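Local atomic coordinates of rieske iron-sulfur protein soxF (Sulfolobus acidocaldarius, PDB entry 1JM1), a protein that probably carries electrons in an archaeal respiratory chain through a bound Rieske [2Fe-2S] cluster. Residues Q55-P63 with A132-V140; P145-L153 with A164-F172. One frame throughout, in Å; residues are numbered along the deposited sequence. Where two conformers were deposited one is given.

Interaction 1 (Q55-P63 with A132-V140); sequences QQITEIPNP and ALKDGGVVV
Ile60 holds CG1 between its backbone N and its carbonyl carbon (chi1 68°), and this sends CD1 over the turn at Leu133-Gly136. Ile60 CD1 lies 3.6 Å from Leu133 O and 4.0 Å from Gly136 CA. Ile60 CG2, the other branch, sits 3.3 Å from Lys134 O. Replacing Ile60 by alanine removes both branches, and is likely to open a gap over this turn beside the carbonyls of Leu133 and Lys134. The segment 55-63 carries strand 59-61, which pairs with strand 77-79. Across the contact lies the tight connection between strands 130-132 and 138-141 of the Rieske domain. Here Ala132 O accepts from Asp135 N and Gly137 N, which come from opposite faces of its plane. Gly136 passes close to strand 59-61, with its CA 3.4 Å from Pro61 O in a CA-H...O contact. A CB on Gly136 would clash with that oxygen. Further on, Pro63 CG lies 3.4 Å from Gly136 O, and Pro63 CB meets Val138 CG1 at 3.8 Å. At the other end, in the conformer given, Lys134 crosses Gln55 at about a right angle. Two waters join Lys134 NZ to the Gln55 amide, one at NE2 and one at OE1.

Interaction 2 (P145-L153 with A164-F172); sequences PRPLPIVIL and AVGTNAPYF
Pro170 O is gripped end-on by the Arg146 guanidinium. NH1 of Arg146 reaches Pro170 O at 2.9 Å in the carbonyl plane, while NH2 of Arg146 comes to the same oxygen at 3.0 Å from above that plane. The oxygen itself lies almost in the guanidinium plane. NH2 also makes a weak bond to Tyr171 O. Arg146 CG sits between the backbone N and the carbonyl carbon (chi1 62°), which starts the chain toward 164-172, and the extended run from CG to NE spans the distance. Tyr64 OH is a further partner of NH1.

Asn168 and Ile150 bind each other twice. Asn168 OD1 takes the Ile150 N-H, with Ile150 N 2.8 Å away and above the amide plane, and Asn168 N donates to Ile150 O at 3.0 Å. Asn168 CG likewise lies between its own backbone N and carbonyl carbon (chi1 66°), which turns the amide back toward Ile150. A water accepts from Asn168 ND2 and donates to Leu148 O.

Beyond this point the segments form an antiparallel hairpin. Ile152 N donates to Gly166 O, and Val165 N donates to Ile152 O at 2.9 Å. Val165 and Gly166 both face Ile152, a classic beta bulge. On one face Val151 CG1 packs on Ala164 CB at 3.7 Å. The Tyr171 ring turns its edge to Pro149 CB, and its OH bonds Tyr37 O.

Strand 161-167 is the middle strand of a three-stranded antiparallel sheet, between 13-17 and 151-155. Strands 32-36 and 43-48 supply Phe35 and Cys44 against Val151, and strand 87-91 adds Ala89.

How the interactions relate
Interactions 1 and 2 follow each other along the chain, and their centres lie 12 Å apart. They touch directly. Asn62 OD1 is 2.8 Å from Asn168 ND2, a probable hydrogen bond between 55-63 and 164-172. Gly137 O and Leu148 N, 2.9 Å apart, probably bond 132-140 to 145-153. Val139 CG2 also packs on Arg146 O. Interaction 2 runs closer to the cluster: the side chain of Phe172 is about 7 Å from the [2Fe-2S] group and about 6 Å from that of its ligand His96. In interaction 1 the Leu133 side chain is about 12 Å from the cluster, and that of Asp135 about 6 Å from a bound magnesium ion.

Interaction 1 (Q55-P63 with A132-V140)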
loop_
_atom_site.group_PDB
_atom_site.type_symbol
_atom_site.label_atom_id
_atom_site.label_comp_id
_atom_site.label_asym_id
_atom_site.label_seq_id
_atom_site.Cartn_x
_atom_site.Cartn_y
_atom_site.Cartn_z
ATOM N N GLN A 55 6.902 2.518 -16.415
ATOM C CA GLN A 55 6.719 3.959 -16.395
ATOM C C GLN A 55 7.369 4.582 -15.172
ATOM O O GLN A 55 7.313 4.019 -14.084
ATOM C CB GLN A 55 5.262 4.354 -16.418
ATOM C CG GLN A 55 4.476 3.871 -17.593
ATOM C CD GLN A 55 3.025 4.300 -17.573
ATOM O OE1 GLN A 55 2.115 3.497 -17.817
ATOM N NE2 GLN A 55 2.730 5.545 -17.245
ATOM N N GLN A 56 7.959 5.758 -15.373
ATOM C CA GLN A 56 8.624 6.440 -14.254
ATOM C C GLN A 56 7.627 7.150 -13.412
ATOM O O GLN A 56 7.503 8.400 -13.477
ATOM C CB GLN A 56 9.658 7.411 -14.882
ATOM C CG GLN A 56 10.687 7.923 -13.867
ATOM C CD GLN A 56 11.673 8.996 -14.274
ATOM O OE1 GLN A 56 12.847 8.962 -13.866
ATOM N NE2 GLN A 56 11.273 9.931 -15.140
ATOM N N ILE A 57 6.916 6.515 -12.592
ATOM C CA ILE A 57 5.892 7.075 -11.701
ATOM C C ILE A 57 6.559 7.467 -10.402
ATOM O O ILE A 57 7.008 6.584 -9.639
ATOM C CB ILE A 57 4.726 6.087 -11.511
ATOM C CG1 ILE A 57 4.032 5.753 -12.873
ATOM C CG2 ILE A 57 3.726 6.648 -10.528
ATOM C CD1 ILE A 57 3.337 4.404 -12.756
ATOM N N THR A 58 6.615 8.756 -10.130
ATOM C CA THR A 58 7.337 9.283 -8.981
ATOM C C THR A 58 6.440 10.046 -8.020
ATOM O O THR A 58 6.915 10.429 -6.946
ATOM C CB THR A 58 8.524 10.161 -9.359
ATOM O OG1 THR A 58 8.066 11.275 -10.092
ATOM C CG2 THR A 58 9.537 9.400 -10.236
ATOM N N GLU A 59 5.178 10.271 -8.332
ATOM C CA GLU A 59 4.279 11.025 -7.452
ATOM C C GLU A 59 2.850 10.641 -7.861
ATOM O O GLU A 59 2.556 10.578 -9.050
ATOM C CB GLU A 59 4.548 12.509 -7.632
ATOM C CG GLU A 59 3.747 13.399 -6.699
ATOM C CD GLU A 59 4.167 14.865 -6.833
ATOM O OE1 GLU A 59 4.815 15.285 -7.811
ATOM O OE2 GLU A 59 3.879 15.637 -5.901
ATOM N N ILE A 60 2.020 10.414 -6.856
ATOM C CA ILE A 60 0.617 10.041 -7.074
ATOM C C ILE A 60 -0.211 10.965 -6.163
ATOM O O ILE A 60 0.265 11.471 -5.139
ATOM C CB ILE A 60 0.341 8.589 -6.855
ATOM C CG1 ILE A 60 0.488 8.173 -5.392
ATOM C CG2 ILE A 60 1.209 7.707 -7.737
ATOM C CD1 ILE A 60 0.330 6.712 -5.087
ATOM N N PRO A 61 -1.510 11.155 -6.470
ATOM C CA PRO A 61 -2.307 12.045 -5.629
ATOM C C PRO A 61 -2.687 11.387 -4.331
ATOM O O PRO A 61 -2.796 10.174 -4.237
ATOM C CB PRO A 61 -3.569 12.308 -6.499
ATOM C CG PRO A 61 -3.276 11.795 -7.876
ATOM C CD PRO A 61 -2.233 10.700 -7.659
ATOM N N ASN A 62 -2.977 12.235 -3.310
ATOM C CA ASN A 62 -3.642 11.773 -2.135
ATOM C C ASN A 62 -5.125 12.034 -2.283
ATOM O O ASN A 62 -5.575 13.179 -2.058
ATOM C CB ASN A 62 -3.154 12.459 -0.849
ATOM C CG ASN A 62 -3.971 12.028 0.330
ATOM O OD1 ASN A 62 -4.653 10.976 0.276
ATOM N ND2 ASN A 62 -3.946 12.770 1.406
ATOM N N PRO A 63 -5.955 11.038 -2.628
ATOM C CA PRO A 63 -7.391 11.311 -2.842
ATOM C C PRO A 63 -8.140 11.670 -1.579
ATOM O O PRO A 63 -9.280 12.136 -1.661
ATOM C CB PRO A 63 -7.906 9.991 -3.440
ATOM C CG PRO A 63 -7.007 8.982 -2.886
ATOM C CD PRO A 63 -5.617 9.606 -2.826
ATOM N N ALA A 132 -6.825 1.883 -8.724
ATOM C CA ALA A 132 -5.824 2.368 -9.651
ATOM C C ALA A 132 -4.665 2.922 -8.839
ATOM O O ALA A 132 -4.680 4.076 -8.388
ATOM C CB ALA A 132 -6.436 3.405 -10.559
ATOM N N LEU A 133 -3.641 2.089 -8.585
ATOM C CA LEU A 133 -2.553 2.477 -7.684
ATOM C C LEU A 133 -1.808 3.710 -8.171
ATOM O O LEU A 133 -1.423 4.560 -7.361
ATOM C CB LEU A 133 -1.583 1.316 -7.498
ATOM C CG LEU A 133 -2.198 0.007 -6.993
ATOM C CD1 LEU A 133 -1.066 -0.991 -6.702
ATOM C CD2 LEU A 133 -3.063 0.205 -5.747
ATOM N N LYS A 134 -1.567 3.834 -9.490
ATOM C CA LYS A 134 -0.803 4.976 -9.960
ATOM C C LYS A 134 -1.670 6.259 -9.932
ATOM O O LYS A 134 -1.115 7.336 -10.085
ATOM C CB LYS A 134 -0.087 4.538 -11.193
ATOM C CG LYS A 134 -0.761 4.527 -12.450
ATOM C CD LYS A 134 0.251 4.210 -13.607
ATOM C CE LYS A 134 -0.426 3.710 -14.892
ATOM N NZ LYS A 134 -1.297 4.819 -15.428
ATOM N N ASP A 135 -2.965 6.153 -9.692
ATOM C CA ASP A 135 -3.857 7.271 -9.500
ATOM C C ASP A 135 -4.230 7.434 -8.033
ATOM O O ASP A 135 -5.234 8.056 -7.692
ATOM C CB ASP A 135 -5.070 7.163 -10.415
ATOM C CG ASP A 135 -4.694 7.209 -11.876
ATOM O OD1 ASP A 135 -5.203 6.383 -12.646
ATOM O OD2 ASP A 135 -3.876 8.089 -12.270
ATOM N N GLY A 136 -3.382 6.942 -7.111
ATOM C CA GLY A 136 -3.600 7.159 -5.701
ATOM C C GLY A 136 -4.526 6.192 -5.036
ATOM O O GLY A 136 -4.978 6.426 -3.922
ATOM N N GLY A 137 -4.799 5.039 -5.690
ATOM C CA GLY A 137 -5.657 4.009 -5.119
ATOM C C GLY A 137 -7.131 4.198 -5.337
ATOM O O GLY A 137 -7.929 3.493 -4.751
ATOM N N VAL A 138 -7.513 5.181 -6.190
ATOM C CA VAL A 138 -8.922 5.459 -6.439
ATOM C C VAL A 138 -9.591 4.245 -7.096
ATOM O O VAL A 138 -8.984 3.455 -7.792
ATOM C CB VAL A 138 -9.095 6.725 -7.263
ATOM C CG1 VAL A 138 -8.568 7.944 -6.521
ATOM C CG2 VAL A 138 -8.484 6.630 -8.620
ATOM N N VAL A 139 -10.900 4.159 -6.837
ATOM C CA VAL A 139 -11.695 3.032 -7.343
ATOM C C VAL A 139 -12.107 3.302 -8.768
ATOM O O VAL A 139 -12.771 4.330 -9.034
ATOM C CB VAL A 139 -12.923 2.800 -6.424
ATOM C CG1 VAL A 139 -13.763 1.621 -6.985
ATOM C CG2 VAL A 139 -12.469 2.562 -5.002
ATOM N N VAL A 140 -11.782 2.422 -9.688
ATOM C CA VAL A 140 -12.128 2.532 -11.098
ATOM C C VAL A 140 -13.146 1.502 -11.525
ATOM O O VAL A 140 -13.616 1.576 -12.665
ATOM C CB VAL A 140 -10.877 2.566 -11.992
ATOM C CG1 VAL A 140 -10.033 3.849 -11.739
ATOM C CG2 VAL A 140 -10.009 1.343 -11.841
HETATM O O HOH W 1 0.619 6.840 -16.403
HETATM O O HOH W 2 -0.867 4.071 -17.941
#

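Interaction 2 (P145-L153 with A164-F172)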
loop_
_atom_site.group_PDB
_atom_site.type_symbol
_atom_site.label_atom_id
_atom_site.label_comp_id
_atom_site.label_asym_id
_atom_site.label_seq_id
_atom_site.Cartn_x
_atom_site.Cartn_y
_atom_site.Cartn_z
ATOM N N PRO A 145 -16.180 1.719 -1.718
ATOM C CA PRO A 145 -16.747 3.075 -1.634
ATOM C C PRO A 145 -15.741 4.179 -1.476
ATOM O O PRO A 145 -16.145 5.351 -1.421
ATOM C CB PRO A 145 -17.646 2.960 -0.374
ATOM C CG PRO A 145 -16.852 2.032 0.505
ATOM C CD PRO A 145 -16.363 0.977 -0.447
ATOM N N ARG A 146 -14.457 3.876 -1.414
ATOM C CA ARG A 146 -13.422 4.866 -1.187
ATOM C C ARG A 146 -12.097 4.277 -1.636
ATOM O O ARG A 146 -11.979 3.053 -1.812
ATOM C CB ARG A 146 -13.374 5.274 0.275
ATOM C CG ARG A 146 -13.037 4.137 1.235
ATOM C CD ARG A 146 -13.224 4.572 2.658
ATOM N NE ARG A 146 -12.884 3.546 3.672
ATOM C CZ ARG A 146 -11.752 3.436 4.287
ATOM N NH1 ARG A 146 -10.707 4.179 3.993
ATOM N NH2 ARG A 146 -11.631 2.504 5.253
ATOM N N PRO A 147 -11.084 5.117 -1.814
ATOM C CA PRO A 147 -9.785 4.642 -2.328
ATOM C C PRO A 147 -9.070 3.717 -1.346
ATOM O O PRO A 147 -9.204 3.788 -0.115
ATOM C CB PRO A 147 -8.994 5.926 -2.549
ATOM C CG PRO A 147 -10.046 6.985 -2.766
ATOM C CD PRO A 147 -11.124 6.602 -1.778
ATOM N N LEU A 148 -8.193 2.885 -1.902
ATOM C CA LEU A 148 -7.339 2.035 -1.100
ATOM C C LEU A 148 -6.359 2.883 -0.290
ATOM O O LEU A 148 -5.644 3.698 -0.882
ATOM C CB LEU A 148 -6.567 1.070 -2.005
ATOM C CG LEU A 148 -5.762 0.002 -1.270
ATOM C CD1 LEU A 148 -6.683 -0.955 -0.521
ATOM C CD2 LEU A 148 -4.931 -0.788 -2.287
ATOM N N PRO A 149 -6.288 2.725 1.038
ATOM C CA PRO A 149 -5.354 3.554 1.794
ATOM C C PRO A 149 -3.903 3.365 1.378
ATOM O O PRO A 149 -3.445 2.246 1.093
ATOM C CB PRO A 149 -5.609 3.122 3.243
ATOM C CG PRO A 149 -7.062 2.712 3.223
ATOM C CD PRO A 149 -7.210 1.982 1.885
ATOM N N ILE A 150 -3.194 4.480 1.382
ATOM C CA ILE A 150 -1.767 4.575 1.131
ATOM C C ILE A 150 -1.021 4.596 2.458
ATOM O O ILE A 150 -1.410 5.295 3.391
ATOM C CB ILE A 150 -1.430 5.840 0.296
ATOM C CG1 ILE A 150 -2.076 5.719 -1.075
ATOM C CG2 ILE A 150 0.064 6.081 0.206
ATOM C CD1 ILE A 150 -2.071 7.027 -1.877
ATOM N N VAL A 151 0.078 3.846 2.510
ATOM C CA VAL A 151 1.023 3.890 3.603
ATOM C C VAL A 151 2.120 4.887 3.198
ATOM O O VAL A 151 2.802 4.710 2.182
ATOM C CB VAL A 151 1.606 2.506 3.891
ATOM C CG1 VAL A 151 2.655 2.611 5.021
ATOM C CG2 VAL A 151 0.504 1.527 4.259
ATOM N N ILE A 152 2.246 5.936 3.991
ATOM C CA ILE A 152 3.235 6.996 3.732
ATOM C C ILE A 152 4.607 6.454 4.123
ATOM O O ILE A 152 4.769 5.886 5.206
ATOM C CB ILE A 152 2.848 8.264 4.479
ATOM C CG1 ILE A 152 1.411 8.665 4.118
ATOM C CG2 ILE A 152 3.882 9.363 4.197
ATOM C CD1 ILE A 152 0.897 9.624 5.182
ATOM N N LEU A 153 5.578 6.617 3.214
ATOM C CA LEU A 153 6.920 6.153 3.398
ATOM C C LEU A 153 7.888 7.295 3.526
ATOM O O LEU A 153 7.680 8.391 3.005
ATOM C CB LEU A 153 7.332 5.282 2.196
ATOM C CG LEU A 153 6.462 4.073 1.889
ATOM C CD1 LEU A 153 6.979 3.378 0.626
ATOM C CD2 LEU A 153 6.414 3.098 3.075
ATOM N N ALA A 164 7.940 3.059 7.064
ATOM C CA ALA A 164 6.538 3.423 7.057
ATOM C C ALA A 164 6.300 4.382 8.222
ATOM O O ALA A 164 6.745 4.123 9.328
ATOM C CB ALA A 164 5.667 2.172 7.205
ATOM N N VAL A 165 5.624 5.489 7.930
ATOM C CA VAL A 165 5.464 6.587 8.911
ATOM C C VAL A 165 4.047 7.072 9.085
ATOM O O VAL A 165 3.803 7.906 9.964
ATOM C CB VAL A 165 6.421 7.755 8.586
ATOM C CG1 VAL A 165 7.863 7.280 8.664
ATOM C CG2 VAL A 165 6.098 8.403 7.243
ATOM N N GLY A 166 3.092 6.619 8.275
ATOM C CA GLY A 166 1.711 6.986 8.498
ATOM C C GLY A 166 0.831 6.354 7.431
ATOM O O GLY A 166 1.292 5.569 6.634
ATOM N N THR A 167 -0.456 6.728 7.447
ATOM C CA THR A 167 -1.371 6.380 6.369
ATOM C C THR A 167 -2.184 7.600 6.025
ATOM O O THR A 167 -2.329 8.509 6.844
ATOM C CB THR A 167 -2.290 5.184 6.688
ATOM O OG1 THR A 167 -3.243 5.551 7.686
ATOM C CG2 THR A 167 -1.496 3.983 7.175
ATOM N N ASN A 168 -2.756 7.623 4.824
ATOM C CA ASN A 168 -3.600 8.738 4.423
ATOM C C ASN A 168 -5.047 8.567 4.832
ATOM O O ASN A 168 -5.846 9.505 4.690
ATOM C CB ASN A 168 -3.526 9.029 2.929
ATOM C CG ASN A 168 -4.099 7.922 2.056
ATOM O OD1 ASN A 168 -4.333 6.797 2.551
ATOM N ND2 ASN A 168 -4.285 8.204 0.782
ATOM N N ALA A 169 -5.429 7.395 5.367
ATOM C CA ALA A 169 -6.818 7.052 5.646
ATOM C C ALA A 169 -6.853 5.899 6.576
ATOM O O ALA A 169 -5.886 5.084 6.650
ATOM C CB ALA A 169 -7.503 6.690 4.339
ATOM N N PRO A 170 -7.967 5.687 7.265
ATOM C CA PRO A 170 -8.174 4.441 8.031
ATOM C C PRO A 170 -8.289 3.251 7.098
ATOM O O PRO A 170 -8.852 3.328 5.994
ATOM C CB PRO A 170 -9.533 4.689 8.725
ATOM C CG PRO A 170 -10.240 5.668 7.806
ATOM C CD PRO A 170 -9.151 6.575 7.320
ATOM N N TYR A 171 -7.804 2.123 7.578
ATOM C CA TYR A 171 -8.022 0.832 6.929
ATOM C C TYR A 171 -9.494 0.427 7.065
ATOM O O TYR A 171 -10.292 1.071 7.775
ATOM C CB TYR A 171 -7.126 -0.211 7.591
ATOM C CG TYR A 171 -5.639 0.037 7.502
ATOM C CD1 TYR A 171 -4.801 -0.498 8.464
ATOM C CD2 TYR A 171 -5.041 0.764 6.482
ATOM C CE1 TYR A 171 -3.446 -0.323 8.417
ATOM C CE2 TYR A 171 -3.661 0.944 6.434
ATOM C CZ TYR A 171 -2.861 0.404 7.400
ATOM O OH TYR A 171 -1.512 0.610 7.311
ATOM N N PHE A 172 -9.858 -0.641 6.376
ATOM C CA PHE A 172 -11.182 -1.223 6.486
ATOM C C PHE A 172 -11.601 -1.377 7.931
ATOM O O PHE A 172 -10.869 -1.894 8.764
ATOM C CB PHE A 172 -11.133 -2.598 5.798
ATOM C CG PHE A 172 -12.441 -3.367 5.918
ATOM C CD1 PHE A 172 -13.574 -2.969 5.223
ATOM C CD2 PHE A 172 -12.503 -4.491 6.744
ATOM C CE1 PHE A 172 -14.775 -3.668 5.340
ATOM C CE2 PHE A 172 -13.716 -5.218 6.845
ATOM C CZ PHE A 172 -14.797 -4.778 6.162
HETATM O O HOH W 3 -5.588 6.445 -1.130
#